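Local atomic coordinates of oxaloacetate acetyl hydrolase (Cryphonectria parasitica, PDB entry 3LYE), a protein that belongs by family to the phosphoenolpyruvate phosphomutase group of TIM-barrel proteins and binds calcium ions in this crystal structure. Residues K47-G53 / P89-D94; M74-D79 / H111-V117. All blocks are in the same frame, centred on the assembly; numbering follows the deposited sequence.

Contact 1: K47-G53 / P89-D94; sequences KSLYMTG and PPLIAD. With CA (calcium ion), chain B.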
ATOM      1  N   LYS A  47      25.008  -7.536 -13.147  1.00 14.50           N
ATOM      2  CA  LYS A  47      24.611  -8.926 -12.911  1.00 15.17           C
ATOM      3  C   LYS A  47      23.830  -9.166 -11.661  1.00 12.42           C
ATOM      4  O   LYS A  47      23.292 -10.238 -11.486  1.00 13.97           O
ATOM      5  CB  LYS A  47      25.870  -9.831 -12.951  1.00 18.93           C
ATOM      6  CG  LYS A  47      26.681  -9.789 -14.287  1.00 22.20           C
ATOM      7  CD  LYS A  47      25.764  -9.915 -15.540  1.00 25.71           C
ATOM      8  CE  LYS A  47      26.506 -10.229 -16.864  1.00 31.26           C
ATOM      9  NZ  LYS A  47      27.587  -9.281 -17.233  1.00 35.99           N
ATOM     10  N   SER A  48      23.788  -8.176 -10.793  1.00 12.11           N
ATOM     11  CA  SER A  48      23.060  -8.226  -9.537  1.00 11.35           C
ATOM     12  C   SER A  48      22.854  -6.793  -9.094  1.00 10.32           C
ATOM     13  O   SER A  48      23.666  -5.920  -9.402  1.00 11.04           O
ATOM     14  CB  SER A  48      23.825  -8.993  -8.456  1.00 14.49           C
ATOM     15  OG  SER A  48      22.993  -9.125  -7.297  1.00 19.53           O
ATOM     16  N   LEU A  49      21.763  -6.552  -8.392  1.00  9.64           N
ATOM     17  CA  LEU A  49      21.430  -5.224  -7.894  1.00  8.90           C
ATOM     18  C   LEU A  49      21.307  -5.276  -6.384  1.00  8.95           C
ATOM     19  O   LEU A  49      21.059  -6.348  -5.822  1.00  9.61           O
ATOM     20  CB  LEU A  49      20.071  -4.758  -8.430  1.00 11.20           C
ATOM     21  CG  LEU A  49      20.038  -4.047  -9.789  1.00 16.08           C
ATOM     22  CD1 LEU A  49      20.921  -4.533 -10.870  1.00 18.07           C
ATOM     23  CD2 LEU A  49      18.606  -3.863 -10.284  1.00 14.51           C
ATOM     24  N   TYR A  50      21.460  -4.126  -5.731  1.00  8.73           N
ATOM     25  CA  TYR A  50      21.322  -4.031  -4.292  1.00  7.97           C
ATOM     26  C   TYR A  50      20.283  -2.925  -3.985  1.00  8.76           C
ATOM     27  O   TYR A  50      20.425  -1.772  -4.440  1.00 10.11           O
ATOM     28  CB  TYR A  50      22.646  -3.650  -3.611  1.00  8.96           C
ATOM     29  CG  TYR A  50      22.548  -3.244  -2.159  1.00  9.59           C
ATOM     30  CD1 TYR A  50      23.093  -2.067  -1.708  1.00  9.68           C
ATOM     31  CD2 TYR A  50      21.936  -4.065  -1.237  1.00  9.93           C
ATOM     32  CE1 TYR A  50      22.996  -1.719  -0.409  1.00 10.16           C
ATOM     33  CE2 TYR A  50      21.808  -3.702   0.046  1.00 10.02           C
ATOM     34  CZ  TYR A  50      22.382  -2.547   0.474  1.00 10.79           C
ATOM     35  OH  TYR A  50      22.316  -2.223   1.787  1.00 12.13           O
ATOM     36  N   MET A  51      19.224  -3.241  -3.260  1.00  7.74           N
ATOM     37  CA  MET A  51      18.245  -2.240  -2.883  1.00  8.29           C
ATOM     38  C   MET A  51      18.598  -1.713  -1.510  1.00  8.06           C
ATOM     39  O   MET A  51      18.555  -2.423  -0.501  1.00  8.53           O
ATOM     40  CB  MET A  51      16.844  -2.792  -2.801  1.00  8.06           C
ATOM     41  CG  MET A  51      15.794  -1.703  -2.529  1.00  7.92           C
ATOM     42  SD  MET A  51      14.156  -2.349  -2.174  1.00  8.64           S
ATOM     43  CE  MET A  51      14.264  -2.597  -0.399  1.00  8.08           C
ATOM     44  N   THR A  52      18.887  -0.423  -1.464  1.00  9.08           N
ATOM     45  CA  THR A  52      19.273   0.226  -0.234  1.00  9.48           C
ATOM     46  C   THR A  52      18.116   0.636   0.645  1.00  9.19           C
ATOM     47  O   THR A  52      17.051   1.006   0.184  1.00  9.67           O
ATOM     48  CB  THR A  52      20.136   1.467  -0.517  1.00 11.45           C
ATOM     49  OG1 THR A  52      19.276   2.508  -0.959  1.00 13.73           O
ATOM     50  CG2 THR A  52      21.161   1.186  -1.545  1.00 11.58           C
ATOM     51  N   GLY A  53      18.346   0.603   1.949  1.00 10.10           N
ATOM     52  CA  GLY A  53      17.346   1.022   2.918  1.00  9.84           C
ATOM     53  C   GLY A  53      17.260   2.550   2.973  1.00  9.45           C
ATOM     54  O   GLY A  53      16.173   3.125   3.011  1.00  9.03           O
ATOM     55  N   PRO A  89      18.317  -9.761 -13.443  1.00 13.69           N
ATOM     56  CA  PRO A  89      19.320  -9.971 -12.407  1.00 12.34           C
ATOM     57  C   PRO A  89      18.801 -10.082 -11.001  1.00  9.46           C
ATOM     58  O   PRO A  89      17.809  -9.453 -10.676  1.00 11.39           O
ATOM     59  CB  PRO A  89      20.206  -8.732 -12.524  1.00 14.29           C
ATOM     60  CG  PRO A  89      19.370  -7.684 -13.081  1.00 14.92           C
ATOM     61  CD  PRO A  89      18.363  -8.392 -13.986  1.00 15.34           C
ATOM     62  N   PRO A  90      19.472 -10.910 -10.175  1.00  8.91           N
ATOM     63  CA  PRO A  90      19.051 -11.047  -8.796  1.00  9.52           C
ATOM     64  C   PRO A  90      19.185  -9.736  -8.013  1.00  8.73           C
ATOM     65  O   PRO A  90      20.061  -8.899  -8.274  1.00 10.07           O
ATOM     66  CB  PRO A  90      20.053 -12.081  -8.213  1.00 10.23           C
ATOM     67  CG  PRO A  90      21.151 -12.125  -9.142  1.00 14.13           C
ATOM     68  CD  PRO A  90      20.614 -11.788 -10.493  1.00 10.16           C
ATOM     69  N   LEU A  91      18.313  -9.599  -7.025  1.00  8.24           N
ATOM     70  CA  LEU A  91      18.281  -8.480  -6.141  1.00  8.48           C
ATOM     71  C   LEU A  91      18.613  -8.848  -4.675  1.00  7.94           C
ATOM     72  O   LEU A  91      18.007  -9.769  -4.122  1.00  8.64           O
ATOM     73  CB  LEU A  91      16.846  -7.861  -6.091  1.00  8.41           C
ATOM     74  CG  LEU A  91      16.736  -6.607  -5.199  1.00  8.84           C
ATOM     75  CD1 LEU A  91      17.580  -5.438  -5.704  1.00  7.96           C
ATOM     76  CD2 LEU A  91      15.263  -6.220  -5.009  1.00  8.20           C
ATOM     77  N   ILE A  92      19.638  -8.197  -4.119  1.00  7.60           N
ATOM     78  CA  ILE A  92      19.967  -8.329  -2.713  1.00  7.10           C
ATOM     79  C   ILE A  92      19.294  -7.088  -2.085  1.00  6.92           C
ATOM     80  O   ILE A  92      19.484  -5.975  -2.612  1.00  8.87           O
ATOM     81  CB  ILE A  92      21.454  -8.294  -2.417  1.00  8.08           C
ATOM     82  CG1 ILE A  92      22.105  -9.545  -3.002  1.00 10.03           C
ATOM     83  CG2 ILE A  92      21.692  -8.211  -0.895  1.00  9.26           C
ATOM     84  CD1 ILE A  92      23.614  -9.541  -2.930  1.00 10.86           C
ATOM     85  N   ALA A  93      18.534  -7.243  -0.998  1.00  7.79           N
ATOM     86  CA  ALA A  93      17.886  -6.127  -0.354  1.00  8.42           C
ATOM     87  C   ALA A  93      18.218  -6.030   1.112  1.00  9.30           C
ATOM     88  O   ALA A  93      18.422  -7.030   1.785  1.00 10.56           O
ATOM     89  CB  ALA A  93      16.379  -6.241  -0.483  1.00  9.59           C
ATOM     90  N   ASP A  94      18.332  -4.798   1.588  1.00  8.35           N
ATOM     91  CA  ASP A  94      18.525  -4.567   2.998  1.00  8.10           C
ATOM     92  C   ASP A  94      17.268  -5.068   3.718  1.00  9.52           C
ATOM     93  O   ASP A  94      16.157  -4.871   3.194  1.00  8.62           O
ATOM     94  CB  ASP A  94      18.596  -3.035   3.187  1.00  8.71           C
ATOM     95  CG  ASP A  94      18.936  -2.572   4.589  1.00 11.01           C
ATOM     96  OD1 ASP A  94      19.060  -3.403   5.514  1.00 10.80           O
ATOM     97  OD2 ASP A  94      19.094  -1.322   4.736  1.00 13.24           O
TER
HETATM   98 CA    CA B 501      19.502  -0.139   6.896  1.00 16.06          CA
HETATM   99  O   HOH W   1      20.944  -0.173   2.827  0.93 14.74           O
HETATM  100  O   HOH W   2      20.809  -2.106   7.080  1.00 13.90           O
HETATM  101  O   HOH W   3      20.084  -0.223   9.290  1.00 19.22           O
HETATM  102  O   HOH W   4      17.976   1.431   6.118  1.00 17.20           O
HETATM  103  O   HOH W   5      20.419   2.017   7.853  0.91 19.37           O
HETATM  104  O   HOH W   6      20.932   0.179   5.544  1.00 19.49           O
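Y50 and D94 both hold CG anti to the backbone N (chi1 168° and -174°), and this lays the phenol and the carboxylate side by side, pointing the same way. Their planes are 32° apart. Water 1 joins the two ends: it lies 2.7 Å from Y50 OH and donates to D94 OD2, while G53 N donates to it. The same D94 OD2 binds the calcium ion at 2.5 Å, next to five waters and D96. Y50 OH is also hydrogen-bonded to H121.

Behind this end the two strands pair in parallel. L49 N to P90 O, I92 N to L49 O, M51 N to I92 O and D94 N to M51 O form the ladder, the last being the longest at 3.2 Å. P90 O takes a second bond, from S48 OG at 3.1 Å, which arrives above the carbonyl plane. On one face L91 CD1 packs between the CB atoms of L49 and M51. On the other, Y50 CD2 meets I92 CG2.

Strand 27-32 flanks 49-51, and strand 119-122 flanks 91-94. M51 packs against helix 71-82, while the Y50 side chain points into the barrel and touches I245 and S247 of strand 243-247.

Contact 2: M74-D79 / H111-V117; sequences MRDNAD and HYIRSGV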
ATOM      1  N   MET A  74       9.694  -1.618   2.628  1.00  8.10           N
ATOM      2  CA  MET A  74      10.820  -2.378   2.095  1.00  7.84           C
ATOM      3  C   MET A  74      10.407  -3.486   1.165  1.00  7.79           C
ATOM      4  O   MET A  74      10.970  -3.629   0.084  1.00  8.28           O
ATOM      5  CB  MET A  74      11.684  -2.882   3.256  1.00  7.52           C
ATOM      6  CG  MET A  74      12.312  -1.762   4.066  1.00  8.21           C
ATOM      7  SD  MET A  74      13.511  -0.737   3.200  1.00  8.38           S
ATOM      8  CE  MET A  74      14.857  -1.921   3.080  1.00  8.99           C
ATOM      9  N   ARG A  75       9.403  -4.246   1.555  1.00  8.86           N
ATOM     10  CA  ARG A  75       8.950  -5.313   0.698  1.00  8.60           C
ATOM     11  C   ARG A  75       8.342  -4.728  -0.571  1.00  8.61           C
ATOM     12  O   ARG A  75       8.562  -5.249  -1.650  1.00  9.35           O
ATOM     13  CB  ARG A  75       7.917  -6.190   1.407  1.00  9.25           C
ATOM     14  CG  ARG A  75       7.497  -7.365   0.546  1.00 10.93           C
ATOM     15  CD  ARG A  75       6.085  -7.794   0.638  1.00 14.13           C
ATOM     16  NE  ARG A  75       5.827  -8.843  -0.358  1.00 16.22           N
ATOM     17  CZ  ARG A  75       4.639  -9.386  -0.599  1.00 17.06           C
ATOM     18  NH1 ARG A  75       4.465 -10.318  -1.548  1.00 19.50           N
ATOM     19  NH2 ARG A  75       3.607  -8.998   0.125  1.00 18.76           N
ATOM     20  N   ASP A  76       7.563  -3.660  -0.454  1.00  9.45           N
ATOM     21  CA  ASP A  76       6.975  -3.115  -1.667  1.00 10.53           C
ATOM     22  C   ASP A  76       8.019  -2.657  -2.655  1.00  8.19           C
ATOM     23  O   ASP A  76       7.891  -2.890  -3.859  1.00  8.63           O
ATOM     24  CB  ASP A  76       6.019  -1.976  -1.343  1.00 13.80           C
ATOM     25  CG  ASP A  76       4.666  -2.484  -0.863  1.00 25.13           C
ATOM     26  OD1 ASP A  76       3.792  -1.636  -0.604  1.00 31.53           O
ATOM     27  OD2 ASP A  76       4.490  -3.722  -0.748  1.00 28.89           O
ATOM     28  N   ASN A  77       9.068  -1.987  -2.187  1.00  7.61           N
ATOM     29  CA  ASN A  77      10.092  -1.522  -3.110  1.00  8.13           C
ATOM     30  C   ASN A  77      10.877  -2.690  -3.683  1.00  8.14           C
ATOM     31  O   ASN A  77      11.205  -2.691  -4.860  1.00  8.65           O
ATOM     32  CB  ASN A  77      10.997  -0.511  -2.415  1.00  7.21           C
ATOM     33  CG  ASN A  77      11.569   0.530  -3.354  1.00  7.80           C
ATOM     34  OD1 ASN A  77      10.917   0.957  -4.303  1.00 11.60           O
ATOM     35  ND2 ASN A  77      12.763   0.978  -3.059  1.00  8.41           N
ATOM     36  N   ALA A  78      11.175  -3.685  -2.871  1.00  7.36           N
ATOM     37  CA  ALA A  78      11.933  -4.830  -3.344  1.00  7.07           C
ATOM     38  C   ALA A  78      11.139  -5.671  -4.324  1.00  7.93           C
ATOM     39  O   ALA A  78      11.679  -6.153  -5.285  1.00  8.06           O
ATOM     40  CB  ALA A  78      12.428  -5.671  -2.161  1.00  7.88           C
ATOM     41  N   ASP A  79       9.861  -5.850  -4.066  1.00  7.71           N
ATOM     42  CA  ASP A  79       8.972  -6.623  -4.928  1.00  8.37           C
ATOM     43  C   ASP A  79       8.929  -5.922  -6.305  1.00  9.63           C
ATOM     44  O   ASP A  79       9.002  -6.540  -7.364  1.00 10.85           O
ATOM     45  CB  ASP A  79       7.606  -6.664  -4.253  1.00 10.20           C
ATOM     46  CG  ASP A  79       6.574  -7.276  -5.090  1.00 16.52           C
ATOM     47  OD1 ASP A  79       5.812  -6.556  -5.767  1.00 19.44           O
ATOM     48  OD2 ASP A  79       6.530  -8.476  -5.115  1.00 21.49           O
ATOM     49  N   HIS A 111       8.261 -12.889   3.103  1.00  8.06           N
ATOM     50  CA  HIS A 111       7.766 -11.916   2.130  1.00  7.84           C
ATOM     51  C   HIS A 111       8.805 -11.603   1.043  1.00  8.37           C
ATOM     52  O   HIS A 111       8.481 -11.498  -0.131  1.00  8.54           O
ATOM     53  CB  HIS A 111       7.274 -10.659   2.836  1.00  9.53           C
ATOM     54  CG  HIS A 111       5.953 -10.849   3.507  1.00 12.83           C
ATOM     55  ND1 HIS A 111       4.922  -9.954   3.386  1.00 23.10           N
ATOM     56  CD2 HIS A 111       5.486 -11.846   4.292  1.00 13.19           C
ATOM     57  CE1 HIS A 111       3.869 -10.395   4.050  1.00 19.80           C
ATOM     58  NE2 HIS A 111       4.173 -11.557   4.583  1.00 15.88           N
ATOM     59  N   TYR A 112      10.059 -11.485   1.451  1.00  8.10           N
ATOM     60  CA  TYR A 112      11.132 -11.228   0.498  1.00  7.75           C
ATOM     61  C   TYR A 112      11.220 -12.432  -0.451  1.00  7.29           C
ATOM     62  O   TYR A 112      11.324 -12.278  -1.676  1.00  7.90           O
ATOM     63  CB  TYR A 112      12.468 -10.972   1.185  1.00  7.63           C
ATOM     64  CG  TYR A 112      12.721  -9.547   1.634  1.00  8.54           C
ATOM     65  CD1 TYR A 112      11.672  -8.680   1.978  1.00  9.48           C
ATOM     66  CD2 TYR A 112      14.012  -9.095   1.761  1.00  8.17           C
ATOM     67  CE1 TYR A 112      11.940  -7.399   2.419  1.00  9.13           C
ATOM     68  CE2 TYR A 112      14.285  -7.830   2.194  1.00  7.92           C
ATOM     69  CZ  TYR A 112      13.237  -6.973   2.512  1.00  9.55           C
ATOM     70  OH  TYR A 112      13.522  -5.696   2.964  1.00 10.41           O
ATOM     71  N   ILE A 113      11.213 -13.633   0.101  1.00  7.91           N
ATOM     72  CA  ILE A 113      11.288 -14.826  -0.732  1.00  8.04           C
ATOM     73  C   ILE A 113      10.142 -14.887  -1.749  1.00  7.99           C
ATOM     74  O   ILE A 113      10.367 -15.140  -2.939  1.00  9.81           O
ATOM     75  CB  ILE A 113      11.330 -16.099   0.147  1.00  8.16           C
ATOM     76  CG1 ILE A 113      12.734 -16.235   0.761  1.00  8.10           C
ATOM     77  CG2 ILE A 113      10.993 -17.381  -0.621  1.00  9.81           C
ATOM     78  CD1 ILE A 113      12.833 -17.280   1.843  1.00  9.74           C
ATOM     79  N   ARG A 114       8.923 -14.687  -1.263  1.00  9.44           N
ATOM     80  CA  ARG A 114       7.713 -14.691  -2.092  1.00 11.12           C
ATOM     81  C   ARG A 114       7.784 -13.656  -3.201  1.00 10.73           C
ATOM     82  O   ARG A 114       7.237 -13.860  -4.292  1.00 13.15           O
ATOM     83  CB  ARG A 114       6.454 -14.351  -1.229  1.00 11.60           C
ATOM     84  CG  ARG A 114       6.000 -15.508  -0.438  1.00 14.72           C
ATOM     85  CD  ARG A 114       5.020 -15.175   0.666  1.00 14.87           C
ATOM     86  NE  ARG A 114       4.013 -14.214   0.304  1.00 12.77           N
ATOM     87  CZ  ARG A 114       3.224 -13.603   1.166  1.00 15.53           C
ATOM     88  NH1 ARG A 114       2.367 -12.693   0.711  1.00 16.32           N
ATOM     89  NH2 ARG A 114       3.272 -13.916   2.455  1.00 17.59           N
ATOM     90  N   SER A 115       8.421 -12.535  -2.884  1.00 10.31           N
ATOM     91  CA  SER A 115       8.565 -11.423  -3.817  1.00 10.96           C
ATOM     92  C   SER A 115       9.733 -11.556  -4.783  1.00 10.09           C
ATOM     93  O   SER A 115      10.066 -10.616  -5.484  1.00 11.03           O
ATOM     94  CB  SER A 115       8.685 -10.101  -3.061  1.00 10.94           C
ATOM     95  OG  SER A 115       7.451  -9.720  -2.475  1.00 14.77           O
ATOM     96  N   GLY A 116      10.373 -12.714  -4.821  1.00  9.05           N
ATOM     97  CA  GLY A 116      11.471 -12.948  -5.740  1.00  8.93           C
ATOM     98  C   GLY A 116      12.795 -12.334  -5.371  1.00  9.35           C
ATOM     99  O   GLY A 116      13.693 -12.308  -6.201  1.00  9.54           O
ATOM    100  N   VAL A 117      12.927 -11.868  -4.138  1.00  8.74           N
ATOM    101  CA  VAL A 117      14.184 -11.281  -3.721  1.00  8.21           C
ATOM    102  C   VAL A 117      15.212 -12.416  -3.568  1.00  7.70           C
ATOM    103  O   VAL A 117      14.910 -13.498  -3.107  1.00  9.12           O
ATOM    104  CB  VAL A 117      13.999 -10.505  -2.423  1.00  8.06           C
ATOM    105  CG1 VAL A 117      15.313  -9.935  -1.936  1.00  9.49           C
ATOM    106  CG2 VAL A 117      12.957  -9.406  -2.589  1.00  9.44           C
TER
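M74 CB rests against the phenol oxygen of Y112, with M74 CB and Y112 OH 3.4 Å apart. The two side chains cross at a slant. Y112 OH has its polar partner elsewhere, in a hydrogen bond to the backbone oxygen of D94.

R75 makes the main reach across. Its CG is anti to the backbone N (chi1 -177°), and after a bend at chi2 the chain runs out over the end of the other helix. R75 NE donates to S115 OG at 2.8 Å, with an N-H...O angle of 154°. The hydroxyl lies in the guanidinium plane, at its edge. A second bond to S115 OG, from R75 NH1, is weak. H111 CG lies over one face of the R75 guanidinium, with the ring plane turned 75° from it, and R75 CD lies 3.7 Å from H111 ND1. The R114 guanidinium is close to that of R75, with 3.9 Å between R75 NH1 and R114 NH1. D79 of the second subunit probably offsets these charges, since its OD1 forms intersubunit salt bridges with both arginines.

A78 brings its CB to V117 CG2, 3.8 Å away, in a small apolar contact beside the polar group. D79 then closes the segment. Its OD2 lies 3.1 Å from S115 OG, whose proton could go there or to H111 O. D79 OD1 pairs in turn with R75 and R114 of the second subunit.

S115 thus receives R75 just where helix 102-114 stops. That stop is a Schellman motif, with V117 N bonded to Y112 O and G116 N to I113 O. G116 is the C-prime residue, at positive phi. The whole is a packing of two outer helices of a TIM barrel, here set at a subunit interface.

In the fold
Both contacts are buried, but at different depths. Contact 1 is in the barrel wall, its centre about 4 Å from the centre of the chain. Contact 2 is in the outer helical layer, its centre about 12 Å from the centre of the chain, and reaches a second subunit. Their elements follow one another in the chain: helix 71-82 leads to strand 91-94, and that strand to helix 102-114. The contacts join at the hydrogen bond between D94 and Y112. M51 and L91 of contact 1 also pack on A78 and V117 of contact 2. Contact 1 relies on backbone pairing, with a metal at one end. Contact 2 relies on charged and polar side chains.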